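Long-range contacts in hybrid kinase (Caulobacter vibrioides, PDB 6QRL), which probably acts as a phosphorelay sensor histidine kinase, and binds cyclic di-GMP through the pseudo-receiver domain that makes up this chain: residues L52-A57 and R71-L76; R62-P67 and I85-A90; V75-E80 and S94-K99. All blocks are in the same frame, centred on the assembly; numbering follows the deposited sequence.

Contact 1 of 3, residues L52-A57 and R71-L76; sequences LLIDAA and RRSVVL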
# COMPACT_ATOMS: atom_id res chain seq x y z
N LEU A 52 2.23 -3.05 1.13
CA LEU A 52 1.99 -2.41 -0.20
C LEU A 52 1.09 -1.19 -0.04
O LEU A 52 -0.05 -1.36 0.41
CB LEU A 52 1.36 -3.44 -1.14
CG LEU A 52 2.06 -4.79 -1.22
CD1 LEU A 52 1.28 -5.76 -2.11
CD2 LEU A 52 3.48 -4.62 -1.74
N LEU A 53 1.62 0.01 -0.30
CA LEU A 53 0.80 1.24 -0.40
C LEU A 53 0.38 1.32 -1.88
O LEU A 53 1.26 1.41 -2.75
CB LEU A 53 1.60 2.46 0.03
CG LEU A 53 1.67 2.82 1.51
CD1 LEU A 53 1.35 1.68 2.45
CD2 LEU A 53 3.01 3.46 1.83
N ILE A 54 -0.92 1.21 -2.14
CA ILE A 54 -1.48 1.13 -3.51
C ILE A 54 -2.35 2.36 -3.74
O ILE A 54 -3.38 2.48 -3.07
CB ILE A 54 -2.25 -0.18 -3.71
CG1 ILE A 54 -1.33 -1.38 -3.49
CG2 ILE A 54 -2.90 -0.23 -5.09
CD1 ILE A 54 -2.04 -2.73 -3.58
N ASP A 55 -1.94 3.21 -4.68
CA ASP A 55 -2.65 4.44 -5.12
C ASP A 55 -3.98 4.05 -5.78
O ASP A 55 -3.94 3.30 -6.74
CB ASP A 55 -1.75 5.25 -6.04
CG ASP A 55 -2.18 6.70 -6.26
OD1 ASP A 55 -3.36 7.00 -5.96
OD2 ASP A 55 -1.34 7.52 -6.77
N ALA A 56 -5.11 4.56 -5.28
CA ALA A 56 -6.44 4.35 -5.91
C ALA A 56 -6.47 4.90 -7.34
O ALA A 56 -7.40 4.54 -8.10
CB ALA A 56 -7.56 4.96 -5.10
N ALA A 57 -5.53 5.75 -7.74
CA ALA A 57 -5.36 6.11 -9.16
C ALA A 57 -5.21 4.85 -10.05
O ALA A 57 -5.48 4.97 -11.24
CB ALA A 57 -4.17 7.02 -9.31
N ARG A 71 -1.24 -10.72 0.95
CA ARG A 71 -0.35 -9.56 1.21
C ARG A 71 -1.08 -8.54 2.10
O ARG A 71 -2.33 -8.65 2.27
CB ARG A 71 0.12 -8.99 -0.13
CG ARG A 71 0.93 -9.99 -0.97
CD ARG A 71 2.22 -10.48 -0.33
NE ARG A 71 3.13 -9.35 -0.09
CZ ARG A 71 4.19 -9.01 -0.82
NH1 ARG A 71 4.55 -9.74 -1.87
NH2 ARG A 71 4.90 -7.93 -0.49
N ARG A 72 -0.30 -7.63 2.67
CA ARG A 72 -0.78 -6.53 3.57
C ARG A 72 -0.77 -5.23 2.75
O ARG A 72 0.33 -4.79 2.35
CB ARG A 72 0.12 -6.50 4.81
CG ARG A 72 0.25 -7.86 5.47
CD ARG A 72 1.20 -7.83 6.63
NE ARG A 72 1.23 -9.15 7.22
CZ ARG A 72 0.75 -9.47 8.42
NH1 ARG A 72 0.25 -8.55 9.23
NH2 ARG A 72 0.81 -10.73 8.83
N SER A 73 -1.95 -4.69 2.44
CA SER A 73 -2.10 -3.53 1.52
C SER A 73 -2.94 -2.44 2.15
O SER A 73 -3.91 -2.76 2.83
CB SER A 73 -2.70 -3.95 0.21
OG SER A 73 -1.91 -4.93 -0.43
N VAL A 74 -2.55 -1.21 1.89
CA VAL A 74 -3.23 0.04 2.31
C VAL A 74 -3.50 0.84 1.03
O VAL A 74 -2.54 1.05 0.28
CB VAL A 74 -2.34 0.84 3.27
CG1 VAL A 74 -3.03 2.07 3.78
CG2 VAL A 74 -1.87 -0.02 4.43
N VAL A 75 -4.71 1.36 0.86
CA VAL A 75 -5.07 2.11 -0.37
C VAL A 75 -4.90 3.62 -0.10
O VAL A 75 -5.33 4.07 0.98
CB VAL A 75 -6.49 1.74 -0.84
CG1 VAL A 75 -7.54 1.99 0.24
CG2 VAL A 75 -6.88 2.48 -2.11
N LEU A 76 -4.38 4.36 -1.08
CA LEU A 76 -4.28 5.85 -1.03
C LEU A 76 -5.50 6.46 -1.74
O LEU A 76 -5.68 6.21 -2.94
CB LEU A 76 -2.99 6.30 -1.74
CG LEU A 76 -1.68 6.23 -0.96
CD1 LEU A 76 -1.63 5.08 0.02
CD2 LEU A 76 -0.46 6.26 -1.88

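Contact 2 of 3, residues R62-P67 and I85-A90; sequences RGALKP and IDRLKA. With SO4 (sulfate ion), chain D.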
# COMPACT_ATOMS: atom_id res chain seq x y z
N ARG A 62 -14.58 2.15 -13.14
CA ARG A 62 -15.72 1.96 -12.21
C ARG A 62 -15.22 1.75 -10.77
O ARG A 62 -16.07 1.52 -9.89
CB ARG A 62 -16.55 0.76 -12.68
CG ARG A 62 -17.48 1.04 -13.85
CD ARG A 62 -18.85 0.44 -13.59
NE ARG A 62 -19.31 -0.62 -14.50
CZ ARG A 62 -18.79 -1.85 -14.63
NH1 ARG A 62 -17.73 -2.23 -13.95
NH2 ARG A 62 -19.34 -2.69 -15.49
N GLY A 63 -13.91 1.82 -10.52
CA GLY A 63 -13.33 1.85 -9.16
C GLY A 63 -12.92 0.49 -8.63
O GLY A 63 -12.57 0.45 -7.42
N ALA A 64 -12.89 -0.58 -9.44
CA ALA A 64 -12.35 -1.92 -9.04
C ALA A 64 -10.85 -1.83 -8.74
O ALA A 64 -10.12 -1.27 -9.55
CB ALA A 64 -12.58 -2.98 -10.08
N LEU A 65 -10.43 -2.36 -7.60
CA LEU A 65 -9.02 -2.33 -7.16
C LEU A 65 -8.84 -3.56 -6.26
O LEU A 65 -9.46 -3.57 -5.18
CB LEU A 65 -8.78 -1.02 -6.39
CG LEU A 65 -7.42 -0.31 -6.53
CD1 LEU A 65 -6.91 0.16 -5.19
CD2 LEU A 65 -6.37 -1.08 -7.30
N LYS A 66 -8.05 -4.53 -6.71
CA LYS A 66 -7.86 -5.81 -5.98
C LYS A 66 -6.52 -5.75 -5.26
O LYS A 66 -5.47 -5.71 -5.89
CB LYS A 66 -7.87 -7.03 -6.92
CG LYS A 66 -8.80 -6.94 -8.12
CD LYS A 66 -10.28 -7.03 -7.76
CE LYS A 66 -11.19 -6.73 -8.95
NZ LYS A 66 -12.50 -6.20 -8.51
N PRO A 67 -6.52 -5.82 -3.92
CA PRO A 67 -5.27 -5.96 -3.19
C PRO A 67 -4.77 -7.39 -3.41
O PRO A 67 -5.56 -8.32 -3.44
CB PRO A 67 -5.74 -5.66 -1.76
CG PRO A 67 -7.11 -6.26 -1.70
CD PRO A 67 -7.70 -5.94 -3.06
N ILE A 85 -14.58 3.26 0.91
CA ILE A 85 -13.90 2.53 2.02
C ILE A 85 -14.53 1.14 2.20
O ILE A 85 -13.78 0.16 2.21
CB ILE A 85 -13.87 3.41 3.29
CG1 ILE A 85 -12.83 4.53 3.11
CG2 ILE A 85 -13.62 2.57 4.53
CD1 ILE A 85 -12.98 5.70 4.09
N ASP A 86 -15.85 1.01 2.25
CA ASP A 86 -16.48 -0.31 2.54
C ASP A 86 -16.12 -1.32 1.44
O ASP A 86 -15.71 -2.44 1.76
CB ASP A 86 -17.99 -0.19 2.77
CG ASP A 86 -18.36 0.55 4.05
OD1 ASP A 86 -17.53 0.57 5.00
OD2 ASP A 86 -19.50 1.10 4.11
N ARG A 87 -16.22 -0.94 0.18
CA ARG A 87 -15.87 -1.81 -0.96
C ARG A 87 -14.40 -2.24 -0.90
O ARG A 87 -14.11 -3.41 -1.18
CB ARG A 87 -16.14 -1.06 -2.26
CG ARG A 87 -15.78 -1.86 -3.50
CD ARG A 87 -16.14 -1.09 -4.77
NE ARG A 87 -15.84 -1.91 -5.94
CZ ARG A 87 -15.95 -1.48 -7.20
NH1 ARG A 87 -16.32 -0.24 -7.46
NH2 ARG A 87 -15.64 -2.30 -8.19
N LEU A 88 -13.50 -1.32 -0.56
CA LEU A 88 -12.04 -1.61 -0.57
C LEU A 88 -11.70 -2.50 0.62
O LEU A 88 -10.89 -3.43 0.44
CB LEU A 88 -11.27 -0.28 -0.55
CG LEU A 88 -11.37 0.52 -1.84
CD1 LEU A 88 -10.96 1.96 -1.65
CD2 LEU A 88 -10.49 -0.09 -2.89
N LYS A 89 -12.33 -2.28 1.78
CA LYS A 89 -12.17 -3.21 2.93
C LYS A 89 -12.70 -4.60 2.56
O LYS A 89 -11.98 -5.56 2.83
CB LYS A 89 -12.79 -2.65 4.21
CG LYS A 89 -12.17 -1.34 4.68
CD LYS A 89 -10.76 -1.48 5.24
CE LYS A 89 -10.70 -2.26 6.53
NZ LYS A 89 -11.35 -1.53 7.65
N ALA A 90 -13.85 -4.71 1.90
CA ALA A 90 -14.43 -6.01 1.46
C ALA A 90 -13.51 -6.69 0.46
O ALA A 90 -13.46 -7.91 0.47
CB ALA A 90 -15.80 -5.81 0.84
S SO4 D . -13.63 -1.38 -13.58
O1 SO4 D . -14.52 -2.47 -13.30
O2 SO4 D . -14.19 -0.56 -14.63
O3 SO4 D . -13.48 -0.58 -12.39
O4 SO4 D . -12.35 -1.90 -14.01
O HOH W 1 -16.26 -2.12 -11.26

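Contact 3 of 3, residues V75-E80 and S94-K99; sequences VLLTPE and SGYLIK. With C2E (9,9'-[(2R,3R,3aS,5S,7aR,9R,10R,10aS,12S,14aR)-3,5,10,12-tetrahydroxy-5,12-dioxidooctahydro-2H,7H-difuro[3,2-d:3',2'-j][1,3,7,9,2,8]tetraoxadiphosphacyclododecine-2,9-diyl]bis(2-amino-1,9-dihydro-6H-purin-6-one)), chain C.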
# COMPACT_ATOMS: atom_id res chain seq x y z
N VAL A 75 -4.71 1.36 0.86
CA VAL A 75 -5.07 2.11 -0.37
C VAL A 75 -4.90 3.62 -0.10
O VAL A 75 -5.33 4.07 0.98
CB VAL A 75 -6.49 1.74 -0.84
CG1 VAL A 75 -7.54 1.99 0.24
CG2 VAL A 75 -6.88 2.48 -2.11
N LEU A 76 -4.38 4.36 -1.08
CA LEU A 76 -4.28 5.85 -1.03
C LEU A 76 -5.50 6.46 -1.74
O LEU A 76 -5.68 6.21 -2.94
CB LEU A 76 -2.99 6.30 -1.74
CG LEU A 76 -1.68 6.23 -0.96
CD1 LEU A 76 -1.63 5.08 0.02
CD2 LEU A 76 -0.46 6.26 -1.88
N LEU A 77 -6.25 7.31 -1.04
CA LEU A 77 -7.55 7.87 -1.48
C LEU A 77 -7.49 9.40 -1.43
O LEU A 77 -6.82 9.94 -0.53
CB LEU A 77 -8.67 7.37 -0.56
CG LEU A 77 -8.92 5.87 -0.56
CD1 LEU A 77 -9.95 5.48 0.49
CD2 LEU A 77 -9.40 5.41 -1.92
N THR A 78 -8.22 10.08 -2.31
CA THR A 78 -8.58 11.51 -2.10
C THR A 78 -9.69 11.55 -1.06
O THR A 78 -10.40 10.56 -0.86
CB THR A 78 -8.99 12.18 -3.41
OG1 THR A 78 -10.25 11.63 -3.81
CG2 THR A 78 -7.94 12.02 -4.49
N PRO A 79 -9.90 12.70 -0.37
CA PRO A 79 -11.04 12.86 0.52
C PRO A 79 -12.39 12.59 -0.16
O PRO A 79 -13.28 12.06 0.49
CB PRO A 79 -10.94 14.32 1.00
CG PRO A 79 -9.50 14.70 0.79
CD PRO A 79 -9.04 13.89 -0.42
N GLU A 80 -12.50 12.89 -1.45
CA GLU A 80 -13.75 12.66 -2.24
C GLU A 80 -14.00 11.16 -2.44
O GLU A 80 -15.11 10.81 -2.83
CB GLU A 80 -13.70 13.35 -3.61
CG GLU A 80 -13.41 14.86 -3.56
CD GLU A 80 -11.93 15.20 -3.40
OE1 GLU A 80 -11.52 15.54 -2.25
OE2 GLU A 80 -11.16 15.14 -4.41
N SER A 94 -6.30 -3.50 4.17
CA SER A 94 -6.13 -3.40 5.64
C SER A 94 -6.71 -2.06 6.13
O SER A 94 -7.28 -2.01 7.21
CB SER A 94 -4.66 -3.49 5.97
OG SER A 94 -4.41 -3.23 7.34
N GLY A 95 -6.52 -1.01 5.35
CA GLY A 95 -6.86 0.37 5.73
C GLY A 95 -6.61 1.31 4.56
O GLY A 95 -6.31 0.85 3.44
N TYR A 96 -6.77 2.59 4.82
CA TYR A 96 -6.64 3.66 3.81
C TYR A 96 -5.78 4.78 4.42
O TYR A 96 -5.64 4.87 5.66
CB TYR A 96 -8.02 4.18 3.41
CG TYR A 96 -8.74 4.94 4.49
CD1 TYR A 96 -9.63 4.29 5.33
CD2 TYR A 96 -8.51 6.30 4.67
CE1 TYR A 96 -10.26 4.98 6.36
CE2 TYR A 96 -9.16 7.00 5.67
CZ TYR A 96 -10.05 6.35 6.51
OH TYR A 96 -10.66 7.06 7.50
N LEU A 97 -5.22 5.59 3.54
CA LEU A 97 -4.52 6.85 3.83
C LEU A 97 -5.12 7.90 2.90
O LEU A 97 -5.36 7.56 1.72
CB LEU A 97 -3.03 6.64 3.55
CG LEU A 97 -2.32 5.76 4.57
CD1 LEU A 97 -0.92 5.38 4.10
CD2 LEU A 97 -2.28 6.48 5.90
N ILE A 98 -5.33 9.11 3.41
CA ILE A 98 -5.88 10.26 2.64
C ILE A 98 -4.70 11.06 2.09
O ILE A 98 -3.81 11.42 2.86
CB ILE A 98 -6.79 11.12 3.54
CG1 ILE A 98 -7.97 10.32 4.11
CG2 ILE A 98 -7.24 12.37 2.80
CD1 ILE A 98 -8.93 9.78 3.05
N LYS A 99 -4.72 11.30 0.77
CA LYS A 99 -3.78 12.17 0.02
C LYS A 99 -4.19 13.62 0.24
O LYS A 99 -5.35 13.94 0.08
CB LYS A 99 -3.79 11.81 -1.47
CG LYS A 99 -3.07 10.52 -1.82
CD LYS A 99 -3.15 10.14 -3.31
CE LYS A 99 -4.54 9.73 -3.78
NZ LYS A 99 -4.53 9.52 -5.25
P1 C2E C . -10.73 10.07 9.19
O2P C2E C . -10.07 9.63 7.90
O1P C2E C . -12.22 9.99 9.32
O5' C2E C . -10.15 9.09 10.31
C5' C2E C . -10.77 9.08 11.59
C4' C2E C . -10.04 8.07 12.43
O4' C2E C . -10.28 6.75 11.92
C3' C2E C . -8.52 8.20 12.41
O3' C2E C . -8.20 9.23 13.35
C2' C2E C . -8.06 6.77 12.77
O2' C2E C . -7.69 6.66 14.13
C1' C2E C . -9.28 5.90 12.44
N9 C2E C . -9.07 4.87 11.41
C8 C2E C . -9.70 3.65 11.38
N7 C2E C . -9.40 2.95 10.31
C5 C2E C . -8.54 3.77 9.59
C6 C2E C . -7.89 3.54 8.35
O6 C2E C . -7.98 2.56 7.60
N1 C2E C . -7.12 4.63 7.96
C2 C2E C . -6.96 5.79 8.68
N2 C2E C . -6.17 6.73 8.14
N3 C2E C . -7.56 6.01 9.85
C4 C2E C . -8.33 4.96 10.25
P11 C2E C . -6.93 10.15 12.99
O21 C2E C . -5.87 9.20 12.52
O11 C2E C . -6.65 11.04 14.16
O5A C2E C . -7.43 11.09 11.79
C5A C2E C . -8.31 12.22 12.03
C4A C2E C . -8.61 12.90 10.72
O4A C2E C . -7.43 13.61 10.27
C3A C2E C . -8.96 11.98 9.55
O3A C2E C . -10.33 11.57 9.65
C2A C2E C . -8.63 12.88 8.36
O2A C2E C . -9.55 13.89 8.01
C1A C2E C . -7.37 13.59 8.85
N91 C2E C . -6.18 12.87 8.44
C81 C2E C . -5.63 11.80 9.10
N71 C2E C . -4.59 11.29 8.49
C51 C2E C . -4.46 12.07 7.36
C61 C2E C . -3.49 11.98 6.33
O61 C2E C . -2.61 11.13 6.19
N11 C2E C . -3.69 12.98 5.37
C21 C2E C . -4.68 13.94 5.40
N21 C2E C . -4.67 14.82 4.39
N31 C2E C . -5.61 14.00 6.35
C41 C2E C . -5.42 13.06 7.31

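Contact 1 of 3, residues L52-A57 and R71-L76
Leu53 and Val74 lie side by side and point the same way from two parallel strands, with Leu53 CD1 3.9 Å from Val74 CB. Leu76 extends this apolar patch, its CD1 4.2 Å from Leu53 CB; branched apolar residues suit such a buried face. The opposite face carries Leu52, Ile54, Ser73 and Val75. Here Ser73 is small enough for its OG to sit 3.7 Å from Leu52 CD1, while a chi1 of 57° puts Val75 CG1 between the backbone N and the carbonyl carbon and leaves CG2 anti to N, 3.9 Å from Ala56 CB. Five backbone hydrogen bonds, among them Ile54 N to Val74 O at 2.9 Å, fix the register. Arg71 folds across Leu52 at about a right angle and covers that end, its NH2 bonding to Ala50 O. The loose, solvent side is Arg72, exposed and 5.5 Å from 52-57 at its side chain's nearest; its NH1 hydrogen-bonds to Ala113 O. At the far end Asp55, the predicted phosphorylation site, is unmodified: OD1 closes an Asx turn with Ala57 N and pairs with Lys99 NZ, and OD2 bonds to Ser13 OG. Strands 8-12 and 95-98 flank the pair within the sheet, while helix 39-45 packs on Leu52 and Ile54.

Contact 2 of 3, residues R62-P67 and I85-A90
The guanidinium of Arg87 lies with one face over the Gly63 peptide: Gly63 O sits over the centre of that face, 3.8 Å above the plane, while Arg62 O and a water meet its edge in the plane. NH1 donates to Arg62 O at 3.0 Å, an N-H...O angle of 151°, with the donor tilted 25° from the carbonyl plane. NH2 approaches Ala64, 3.4 Å from its CA, and gives a hydrogen to the water. An extended side chain, with CG anti to the backbone N (chi1 179°), lets Arg87 span from the helix to the loop; arginine suits the task because it is long and offers donors along a flat rim. Gly63 adopts a positive phi, which favours glycine, and with no side chain it lets the guanidinium close in on its peptide.

The same water donates to sulfate O1 at 2.7 Å and is held weakly by Arg62 NH1, whose guanidinium has O1 at its edge. The sulfate, probably from the crystallisation liquor, takes a hydrogen bond from Ala64 N to its O3 at 3.0 Å and another from Arg62 N to its O2. This anion would offset the positive charge gathered around it.

Deeper in, the contact turns apolar: Leu88 CD2 reaches Leu65 CB at 4.0 Å. Both leucines also pack on Phe93 and on Val75 of strand 73-77, Leu88 touching Leu77 as well, so helix 85-91 and the loop between strands 51-55 and 73-77 lie together against one face of the sheet.

Contact 3 of 3, residues V75-E80 and S94-K99
Leu77 and Tyr96 cross at about a right angle, Leu77 CD1 coming to 3.7 Å from Tyr96 CB at the base of the ring. Val75 meets the same CB obliquely through CG1, so two aliphatic side chains of strand 73-77 back the root of the tyrosine while its ring extends away from them. Tyr96 CG stands between the backbone N and the carbonyl carbon (chi1 69°), which swings the ring towards cyclic di-GMP: guanine N1 lies over its centre, 3.5 Å above the plane, and the phosphate oxygen O2P lies at its edge. Tyrosine fits because its flat face covers the base while its hydroxyl donates to O2P at 2.7 Å. The Tyr96 backbone grips the same guanine, N donating to O6 and O accepting from N1 (2.7 Å) and N2. Gly95, lacking a side chain, lets O6 approach its CA to 3.1 Å.

On the other face Leu76 and Leu97 lie side by side and point the same way, with Leu76 CD1 4.1 Å from Leu97 CB. Farther along, Pro79 CG rests on Ile98 CG2 at 3.8 Å. Lys99 bends at chi3 (-68°) and runs its methylenes past Leu76 and Thr78, so that NZ can form a salt bridge with Asp55.

Four backbone hydrogen bonds join the parallel strands, which helix 85-91 connects in a beta-alpha-beta crossover. This is the last such unit of the receiver fold, in which a lysine after the final strand commonly pairs with the phosphoacceptor aspartate; here the edge strand 95-98 also forms part of the cyclic di-GMP pocket, together with Arg102 and Ser105.

Contacts 1 and 3 share Val75 and Leu76 and build three neighbouring strands of one sheet, their centres about 8 Å apart. The salt bridge from Asp55 OD1 to Lys99 NZ (2.9 Å) ties them together at the predicted phosphorylation site. Contact 2 covers the face bearing Val75: Leu65 CD1 lies 3.9 Å from Val75 CG2, and Leu88 CD1 is 3.8 Å from Leu77 CD2. Contact 3 holds the ligand directly, whereas the side chains of Val74 in contact 1 and Leu88 in contact 2 remain about 6 Å and 9 Å from it. Helix 85-91 backs the pocket indirectly: Ile85 CD1 packs 3.6 Å from CE1 of the ligand-binding Tyr96.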